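Cbs-cp12 (Microcystis aeruginosa PCC 7806, PDB 5NMU) is a fusion of a pair of CBS domains with a CP12 domain that assembles as a hexamer and probably takes part in redox regulation of photosynthesis. Local coordinates at residues A[48-62]-A[72-84]. Residues are numbered along the deposited sequence; the frame is centred on the assembly and turned at random.
Sequences DPYGIVTETDIVYKV and MRVYEIMAKPCVV
Ile52 and Ala79 form a single antiparallel bridge, a hydrogen-bonded pair: Ala79 N gives an almost straight bond to Ile52 O (2.8 Å, 177°), and Ile52 N returns a more bent bond to Ala79 O (3.0 Å). Past the cis peptide before Pro81, Cys82 N makes a weak bond to Tyr50 O, and the ladder stays at one bridge. Ile77 carries most of the apolar contact. Its CD1 ends 3.6 Å from Val53 CG2, with Ile58 CG1 and Val62 CG2 also against it. Val53 CG1 meets Val74 CG1, and Met72 SD rests on Val62 CG2. Lys61 lays its extended chain over Ile77, CB beside CG2, and its NZ bonds to Ile77 O (3.0 Å) while forming a salt bridge from above the carboxylate plane to Asp57 OD1. Asp57 is in turn fixed by the helix start: its OD2 accepts from Thr54 N, and its own N bonds to Thr54 OG1, a capping box. Past the bridge, away from the helix, Lys80, fully extended from a CG anti to its N (chi1 -178°), reaches Asp48 OD2 with NZ at 2.8 Å, 41° out of the carboxylate plane; Arg44 N also binds that oxygen. A water links the same NZ to Pro49 O, and Pro49 CB packs on Pro81 CB (3.8 Å). Ile52 CG2 presses on Cys82 CB at 3.6 Å. The pairing thus ties the loop between helices 55-63 and 91-101 to strand 51-54, an outer strand of its sheet whose other edge bonds to strand 38-41. Val24 of helix 24-34 packs against Ile77, Val62 and Met72, Pro107 of strand 105-110 touches Cys82, and Tyr93 of a second subunit packs on Asp48 and Pro49.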
ATOM      1  N   ASP A  48     -14.010  -1.539 -26.902  1.00 44.28           N
ATOM      2  CA  ASP A  48     -13.575  -2.386 -25.783  1.00 42.71           C
ATOM      3  C   ASP A  48     -12.131  -2.029 -25.415  1.00 40.90           C
ATOM      4  O   ASP A  48     -11.250  -2.005 -26.287  1.00 39.07           O
ATOM      5  CB  ASP A  48     -13.658  -3.843 -26.228  1.00 43.32           C
ATOM      6  CG  ASP A  48     -13.649  -4.822 -25.086  1.00 43.11           C
ATOM      7  OD1 ASP A  48     -14.210  -4.488 -24.058  1.00 44.54           O
ATOM      8  OD2 ASP A  48     -13.103  -5.955 -25.235  1.00 41.40           O
ATOM      9  N   PRO A  49     -11.863  -1.765 -24.129  1.00 39.79           N
ATOM     10  CA  PRO A  49     -10.482  -1.354 -23.800  1.00 39.81           C
ATOM     11  C   PRO A  49      -9.448  -2.458 -23.995  1.00 39.29           C
ATOM     12  O   PRO A  49      -9.800  -3.603 -24.071  1.00 38.18           O
ATOM     13  CB  PRO A  49     -10.574  -0.976 -22.341  1.00 39.25           C
ATOM     14  CG  PRO A  49     -11.713  -1.829 -21.822  1.00 39.01           C
ATOM     15  CD  PRO A  49     -12.708  -1.789 -22.928  1.00 40.16           C
ATOM     16  N   TYR A  50      -8.187  -2.060 -24.123  1.00 38.46           N
ATOM     17  CA  TYR A  50      -7.070  -2.971 -24.048  1.00 38.73           C
ATOM     18  C   TYR A  50      -6.893  -3.494 -22.632  1.00 37.17           C
ATOM     19  O   TYR A  50      -7.304  -2.878 -21.678  1.00 35.97           O
ATOM     20  CB  TYR A  50      -5.755  -2.323 -24.544  1.00 39.00           C
ATOM     21  CG  TYR A  50      -5.715  -2.205 -26.050  1.00 40.43           C
ATOM     22  CD1 TYR A  50      -6.260  -1.093 -26.689  1.00 41.29           C
ATOM     23  CD2 TYR A  50      -5.186  -3.216 -26.819  1.00 41.09           C
ATOM     24  CE1 TYR A  50      -6.238  -0.978 -28.067  1.00 42.82           C
ATOM     25  CE2 TYR A  50      -5.194  -3.141 -28.205  1.00 42.83           C
ATOM     26  CZ  TYR A  50      -5.710  -2.010 -28.823  1.00 42.75           C
ATOM     27  OH  TYR A  50      -5.685  -1.928 -30.172  1.00 42.46           O
ATOM     28  N   GLY A  51      -6.289  -4.660 -22.534  1.00 36.18           N
ATOM     29  CA  GLY A  51      -5.944  -5.227 -21.237  1.00 35.21           C
ATOM     30  C   GLY A  51      -4.538  -5.739 -21.333  1.00 33.60           C
ATOM     31  O   GLY A  51      -3.961  -5.734 -22.423  1.00 33.05           O
ATOM     32  N   ILE A  52      -3.991  -6.146 -20.203  1.00 32.57           N
ATOM     33  CA  ILE A  52      -2.646  -6.675 -20.127  1.00 32.74           C
ATOM     34  C   ILE A  52      -2.606  -7.760 -19.043  1.00 32.43           C
ATOM     35  O   ILE A  52      -3.260  -7.650 -18.010  1.00 31.84           O
ATOM     36  CB  ILE A  52      -1.581  -5.563 -19.862  1.00 32.60           C
ATOM     37  CG1 ILE A  52      -0.130  -6.124 -20.032  1.00 32.90           C
ATOM     38  CG2 ILE A  52      -1.777  -4.934 -18.472  1.00 32.47           C
ATOM     39  CD1 ILE A  52       0.906  -5.028 -20.177  1.00 32.30           C
ATOM     40  N   VAL A  53      -1.824  -8.796 -19.321  1.00 34.21           N
ATOM     41  CA  VAL A  53      -1.457  -9.824 -18.360  1.00 34.82           C
ATOM     42  C   VAL A  53       0.078  -9.949 -18.391  1.00 34.42           C
ATOM     43  O   VAL A  53       0.706  -9.976 -19.493  1.00 34.16           O
ATOM     44  CB  VAL A  53      -2.227 -11.144 -18.618  1.00 35.67           C
ATOM     45  CG1 VAL A  53      -1.972 -11.754 -19.968  1.00 36.48           C
ATOM     46  CG2 VAL A  53      -1.890 -12.143 -17.542  1.00 37.21           C
ATOM     47  N   THR A  54       0.657  -9.939 -17.192  1.00 33.57           N
ATOM     48  CA  THR A  54       2.111  -9.867 -17.008  1.00 33.08           C
ATOM     49  C   THR A  54       2.646 -11.061 -16.318  1.00 33.68           C
ATOM     50  O   THR A  54       1.883 -11.812 -15.685  1.00 33.87           O
ATOM     51  CB  THR A  54       2.540  -8.679 -16.139  1.00 32.36           C
ATOM     52  OG1 THR A  54       2.156  -8.881 -14.767  1.00 31.09           O
ATOM     53  CG2 THR A  54       1.949  -7.367 -16.694  1.00 31.78           C
ATOM     54  N   GLU A  55       3.961 -11.231 -16.417  1.00 33.52           N
ATOM     55  CA  GLU A  55       4.667 -12.254 -15.626  1.00 34.33           C
ATOM     56  C   GLU A  55       4.332 -12.250 -14.133  1.00 34.71           C
ATOM     57  O   GLU A  55       4.256 -13.322 -13.508  1.00 35.96           O
ATOM     58  CB  GLU A  55       6.175 -12.162 -15.826  1.00 34.52           C
ATOM     59  CG  GLU A  55       6.801 -10.841 -15.371  1.00 35.32           C
ATOM     60  CD  GLU A  55       8.295 -10.815 -15.556  1.00 37.15           C
ATOM     61  OE1 GLU A  55       8.807 -11.790 -16.074  1.00 38.14           O
ATOM     62  OE2 GLU A  55       8.961  -9.797 -15.201  1.00 41.50           O
ATOM     63  N   THR A  56       4.193 -11.055 -13.569  1.00 34.32           N
ATOM     64  CA  THR A  56       3.940 -10.842 -12.163  1.00 35.53           C
ATOM     65  C   THR A  56       2.507 -11.259 -11.864  1.00 35.84           C
ATOM     66  O   THR A  56       2.279 -11.868 -10.811  1.00 37.60           O
ATOM     67  CB  THR A  56       4.271  -9.348 -11.756  1.00 38.02           C
ATOM     68  OG1 THR A  56       5.661  -9.053 -12.034  1.00 37.52           O
ATOM     69  CG2 THR A  56       4.113  -9.125 -10.362  1.00 39.28           C
ATOM     70  N   ASP A  57       1.546 -11.017 -12.770  1.00 33.29           N
ATOM     71  CA  ASP A  57       0.188 -11.521 -12.539  1.00 34.00           C
ATOM     72  C   ASP A  57       0.212 -13.057 -12.422  1.00 34.55           C
ATOM     73  O   ASP A  57      -0.483 -13.646 -11.563  1.00 33.59           O
ATOM     74  CB  ASP A  57      -0.804 -11.173 -13.685  1.00 33.61           C
ATOM     75  CG  ASP A  57      -1.025  -9.658 -13.867  1.00 34.12           C
ATOM     76  OD1 ASP A  57      -1.225  -8.986 -12.833  1.00 34.40           O
ATOM     77  OD2 ASP A  57      -1.020  -9.163 -15.024  1.00 32.69           O
ATOM     78  N   ILE A  58       0.919 -13.674 -13.373  1.00 33.20           N
ATOM     79  CA  ILE A  58       0.970 -15.096 -13.470  1.00 34.38           C
ATOM     80  C   ILE A  58       1.644 -15.733 -12.230  1.00 34.55           C
ATOM     81  O   ILE A  58       1.083 -16.612 -11.619  1.00 33.16           O
ATOM     82  CB  ILE A  58       1.581 -15.567 -14.788  1.00 34.05           C
ATOM     83  CG1 ILE A  58       0.632 -15.204 -15.934  1.00 33.82           C
ATOM     84  CG2 ILE A  58       1.769 -17.083 -14.781  1.00 35.06           C
ATOM     85  CD1 ILE A  58       1.270 -15.222 -17.299  1.00 33.79           C
ATOM     86  N   VAL A  59       2.811 -15.235 -11.863  1.00 34.04           N
ATOM     87  CA  VAL A  59       3.526 -15.731 -10.701  1.00 33.77           C
ATOM     88  C   VAL A  59       2.795 -15.462  -9.375  1.00 34.73           C
ATOM     89  O   VAL A  59       2.694 -16.381  -8.504  1.00 34.54           O
ATOM     90  CB  VAL A  59       4.953 -15.135 -10.698  1.00 33.77           C
ATOM     91  CG1 VAL A  59       5.680 -15.478  -9.405  1.00 34.06           C
ATOM     92  CG2 VAL A  59       5.716 -15.625 -11.915  1.00 33.95           C
ATOM     93  N   TYR A  60       2.296 -14.214  -9.188  1.00 33.40           N
ATOM     94  CA  TYR A  60       1.606 -13.871  -7.935  1.00 33.80           C
ATOM     95  C   TYR A  60       0.246 -14.517  -7.795  1.00 34.42           C
ATOM     96  O   TYR A  60      -0.102 -14.927  -6.712  1.00 34.29           O
ATOM     97  CB  TYR A  60       1.399 -12.377  -7.761  1.00 32.48           C
ATOM     98  CG  TYR A  60       2.636 -11.571  -7.443  1.00 33.32           C
ATOM     99  CD1 TYR A  60       3.952 -12.083  -7.569  1.00 33.74           C
ATOM    100  CD2 TYR A  60       2.500 -10.266  -7.064  1.00 33.76           C
ATOM    101  CE1 TYR A  60       5.080 -11.297  -7.305  1.00 33.29           C
ATOM    102  CE2 TYR A  60       3.604  -9.490  -6.743  1.00 35.20           C
ATOM    103  CZ  TYR A  60       4.893  -9.989  -6.894  1.00 34.44           C
ATOM    104  OH  TYR A  60       5.908  -9.112  -6.603  1.00 31.63           O
ATOM    105  N   LYS A  61      -0.532 -14.588  -8.864  1.00 35.37           N
ATOM    106  CA  LYS A  61      -1.949 -14.986  -8.746  1.00 36.53           C
ATOM    107  C   LYS A  61      -2.204 -16.446  -9.053  1.00 38.10           C
ATOM    108  O   LYS A  61      -3.239 -16.967  -8.655  1.00 39.70           O
ATOM    109  CB  LYS A  61      -2.801 -14.119  -9.650  1.00 36.94           C
ATOM    110  CG  LYS A  61      -2.615 -12.634  -9.316  1.00 37.34           C
ATOM    111  CD  LYS A  61      -3.448 -11.741 -10.234  1.00 37.82           C
ATOM    112  CE  LYS A  61      -3.300 -10.300  -9.838  1.00 38.51           C
ATOM    113  NZ  LYS A  61      -3.726  -9.547 -11.010  1.00 40.99           N
ATOM    114  N   VAL A  62      -1.284 -17.095  -9.769  1.00 36.85           N
ATOM    115  CA  VAL A  62      -1.482 -18.440 -10.232  1.00 37.74           C
ATOM    116  C   VAL A  62      -0.456 -19.284  -9.487  1.00 39.12           C
ATOM    117  O   VAL A  62      -0.851 -20.041  -8.562  1.00 39.36           O
ATOM    118  CB  VAL A  62      -1.399 -18.567 -11.775  1.00 37.32           C
ATOM    119  CG1 VAL A  62      -1.789 -19.971 -12.198  1.00 38.53           C
ATOM    120  CG2 VAL A  62      -2.307 -17.542 -12.455  1.00 36.44           C
ATOM    121  N   MET A  72      -7.607 -22.216 -15.157  1.00 53.41           N
ATOM    122  CA  MET A  72      -7.750 -20.723 -15.020  1.00 51.01           C
ATOM    123  C   MET A  72      -7.678 -19.947 -16.360  1.00 49.97           C
ATOM    124  O   MET A  72      -6.892 -20.287 -17.258  1.00 48.20           O
ATOM    125  CB  MET A  72      -6.685 -20.166 -14.076  1.00 52.28           C
ATOM    126  CG  MET A  72      -6.952 -20.375 -12.598  1.00 54.00           C
ATOM    127  SD  MET A  72      -5.999 -19.201 -11.596  1.00 56.03           S
ATOM    128  CE  MET A  72      -6.975 -17.711 -11.555  1.00 53.54           C
ATOM    129  N   ARG A  73      -8.461 -18.869 -16.471  1.00 47.58           N
ATOM    130  CA  ARG A  73      -8.497 -18.065 -17.693  1.00 46.21           C
ATOM    131  C   ARG A  73      -7.815 -16.716 -17.480  1.00 43.29           C
ATOM    132  O   ARG A  73      -7.693 -16.250 -16.363  1.00 41.57           O
ATOM    133  CB  ARG A  73      -9.936 -17.838 -18.126  1.00 48.35           C
ATOM    134  CG  ARG A  73     -10.710 -19.125 -18.412  1.00 51.04           C
ATOM    135  CD  ARG A  73     -10.239 -19.820 -19.670  1.00 53.13           C
ATOM    136  NE  ARG A  73     -11.022 -21.031 -19.937  1.00 56.19           N
ATOM    137  CZ  ARG A  73     -10.973 -21.746 -21.056  1.00 57.79           C
ATOM    138  NH1 ARG A  73     -10.173 -21.417 -22.076  1.00 58.37           N
ATOM    139  NH2 ARG A  73     -11.750 -22.802 -21.161  1.00 59.48           N
ATOM    140  N   VAL A  74      -7.379 -16.111 -18.577  1.00 42.20           N
ATOM    141  CA  VAL A  74      -6.670 -14.844 -18.559  1.00 40.25           C
ATOM    142  C   VAL A  74      -7.534 -13.756 -17.947  1.00 39.58           C
ATOM    143  O   VAL A  74      -7.052 -12.976 -17.135  1.00 37.13           O
ATOM    144  CB  VAL A  74      -6.190 -14.434 -19.965  1.00 40.99           C
ATOM    145  CG1 VAL A  74      -5.704 -12.980 -20.014  1.00 38.94           C
ATOM    146  CG2 VAL A  74      -5.059 -15.352 -20.390  1.00 41.98           C
ATOM    147  N   TYR A  75      -8.828 -13.750 -18.264  1.00 41.34           N
ATOM    148  CA  TYR A  75      -9.704 -12.743 -17.684  1.00 41.58           C
ATOM    149  C   TYR A  75      -9.696 -12.717 -16.164  1.00 41.21           C
ATOM    150  O   TYR A  75      -9.945 -11.640 -15.583  1.00 39.16           O
ATOM    151  CB  TYR A  75     -11.128 -12.861 -18.211  1.00 43.91           C
ATOM    152  CG  TYR A  75     -11.916 -14.078 -17.794  1.00 45.44           C
ATOM    153  CD1 TYR A  75     -12.566 -14.120 -16.558  1.00 45.84           C
ATOM    154  CD2 TYR A  75     -12.086 -15.162 -18.675  1.00 47.76           C
ATOM    155  CE1 TYR A  75     -13.354 -15.192 -16.200  1.00 46.51           C
ATOM    156  CE2 TYR A  75     -12.862 -16.270 -18.304  1.00 48.07           C
ATOM    157  CZ  TYR A  75     -13.456 -16.258 -17.067  1.00 47.74           C
ATOM    158  OH  TYR A  75     -14.213 -17.274 -16.706  1.00 49.66           O
ATOM    159  N   GLU A  76      -9.409 -13.861 -15.526  1.00 39.90           N
ATOM    160  CA  GLU A  76      -9.382 -13.891 -14.073  1.00 40.94           C
ATOM    161  C   GLU A  76      -8.153 -13.200 -13.494  1.00 40.02           C
ATOM    162  O   GLU A  76      -8.189 -12.845 -12.348  1.00 41.01           O
ATOM    163  CB  GLU A  76      -9.455 -15.318 -13.524  1.00 43.28           C
ATOM    164  CG  GLU A  76     -10.656 -16.145 -13.992  1.00 45.10           C
ATOM    165  CD  GLU A  76     -10.504 -17.597 -13.585  1.00 47.66           C
ATOM    166  OE1 GLU A  76     -10.563 -17.890 -12.375  1.00 51.09           O
ATOM    167  OE2 GLU A  76     -10.261 -18.432 -14.462  1.00 47.74           O
ATOM    168  N   ILE A  77      -7.066 -13.028 -14.254  1.00 39.56           N
ATOM    169  CA  ILE A  77      -5.839 -12.416 -13.721  1.00 38.62           C
ATOM    170  C   ILE A  77      -5.422 -11.076 -14.370  1.00 38.13           C
ATOM    171  O   ILE A  77      -4.646 -10.321 -13.772  1.00 37.11           O
ATOM    172  CB  ILE A  77      -4.649 -13.408 -13.697  1.00 38.73           C
ATOM    173  CG1 ILE A  77      -4.315 -13.945 -15.058  1.00 39.09           C
ATOM    174  CG2 ILE A  77      -4.980 -14.592 -12.786  1.00 40.68           C
ATOM    175  CD1 ILE A  77      -2.963 -14.639 -15.117  1.00 38.62           C
ATOM    176  N   MET A  78      -5.946 -10.787 -15.566  1.00 38.05           N
ATOM    177  CA  MET A  78      -5.548  -9.620 -16.319  1.00 36.88           C
ATOM    178  C   MET A  78      -5.951  -8.328 -15.651  1.00 35.59           C
ATOM    179  O   MET A  78      -6.823  -8.316 -14.778  1.00 35.77           O
ATOM    180  CB  MET A  78      -6.172  -9.652 -17.706  1.00 38.17           C
ATOM    181  CG  MET A  78      -7.652  -9.316 -17.772  1.00 38.63           C
ATOM    182  SD  MET A  78      -8.304  -9.735 -19.387  1.00 41.53           S
ATOM    183  CE  MET A  78     -10.060  -9.397 -19.131  1.00 40.86           C
ATOM    184  N   ALA A  79      -5.366  -7.247 -16.161  1.00 33.52           N
ATOM    185  CA  ALA A  79      -5.776  -5.899 -15.855  1.00 32.99           C
ATOM    186  C   ALA A  79      -6.497  -5.326 -17.053  1.00 33.13           C
ATOM    187  O   ALA A  79      -5.926  -5.174 -18.087  1.00 32.38           O
ATOM    188  CB  ALA A  79      -4.561  -5.046 -15.512  1.00 32.58           C
ATOM    189  N   LYS A  80      -7.775  -5.038 -16.929  1.00 34.18           N
ATOM    190  CA  LYS A  80      -8.532  -4.574 -18.071  1.00 34.94           C
ATOM    191  C   LYS A  80      -9.614  -3.724 -17.496  1.00 35.90           C
ATOM    192  O   LYS A  80     -10.327  -4.224 -16.651  1.00 35.96           O
ATOM    193  CB  LYS A  80      -9.155  -5.702 -18.865  1.00 35.53           C
ATOM    194  CG  LYS A  80      -9.921  -5.218 -20.097  1.00 36.55           C
ATOM    195  CD  LYS A  80     -10.476  -6.365 -20.948  1.00 38.57           C
ATOM    196  CE  LYS A  80     -11.411  -5.872 -22.046  1.00 39.39           C
ATOM    197  NZ  LYS A  80     -11.422  -6.850 -23.165  1.00 40.84           N
ATOM    198  N   PRO A  81      -9.741  -2.466 -17.917  1.00 36.77           N
ATOM    199  CA  PRO A  81      -8.722  -1.749 -18.710  1.00 38.08           C
ATOM    200  C   PRO A  81      -7.381  -1.607 -18.003  1.00 37.95           C
ATOM    201  O   PRO A  81      -7.303  -1.699 -16.794  1.00 39.32           O
ATOM    202  CB  PRO A  81      -9.302  -0.321 -18.855  1.00 38.13           C
ATOM    203  CG  PRO A  81     -10.445  -0.240 -17.883  1.00 38.79           C
ATOM    204  CD  PRO A  81     -10.604  -1.540 -17.160  1.00 37.89           C
ATOM    205  N   CYS A  82      -6.347  -1.338 -18.764  1.00 37.83           N
ATOM    206  CA  CYS A  82      -5.016  -1.165 -18.214  1.00 36.73           C
ATOM    207  C   CYS A  82      -4.511   0.233 -18.512  1.00 35.63           C
ATOM    208  O   CYS A  82      -5.105   0.937 -19.302  1.00 37.10           O
ATOM    209  CB  CYS A  82      -4.110  -2.250 -18.759  1.00 35.43           C
ATOM    210  SG  CYS A  82      -3.846  -2.091 -20.499  1.00 37.01           S
ATOM    211  N   VAL A  83      -3.461   0.650 -17.824  1.00 34.62           N
ATOM    212  CA  VAL A  83      -2.754   1.895 -18.105  1.00 33.80           C
ATOM    213  C   VAL A  83      -2.111   1.704 -19.432  1.00 34.77           C
ATOM    214  O   VAL A  83      -1.476   0.663 -19.667  1.00 34.98           O
ATOM    215  CB  VAL A  83      -1.646   2.160 -17.063  1.00 33.76           C
ATOM    216  CG1 VAL A  83      -0.746   3.309 -17.446  1.00 32.65           C
ATOM    217  CG2 VAL A  83      -2.251   2.407 -15.688  1.00 34.83           C
ATOM    218  N   VAL A  84      -2.218   2.723 -20.283  1.00 35.66           N
ATOM    219  CA  VAL A  84      -1.677   2.722 -21.635  1.00 36.18           C
ATOM    220  C   VAL A  84      -0.726   3.936 -21.816  1.00 36.01           C
ATOM    221  O   VAL A  84      -0.811   4.932 -21.094  1.00 34.40           O
ATOM    222  CB  VAL A  84      -2.796   2.729 -22.714  1.00 37.65           C
ATOM    223  CG1 VAL A  84      -3.927   1.760 -22.360  1.00 39.02           C
ATOM    224  CG2 VAL A  84      -3.343   4.128 -22.967  1.00 39.37           C
TER
HETATM  225  O   HOH W   1      -8.936  -6.092 -24.207  1.00 43.06           O
HETATM  226  O   HOH W   2      -4.011  -7.705 -13.025  1.00 52.83           O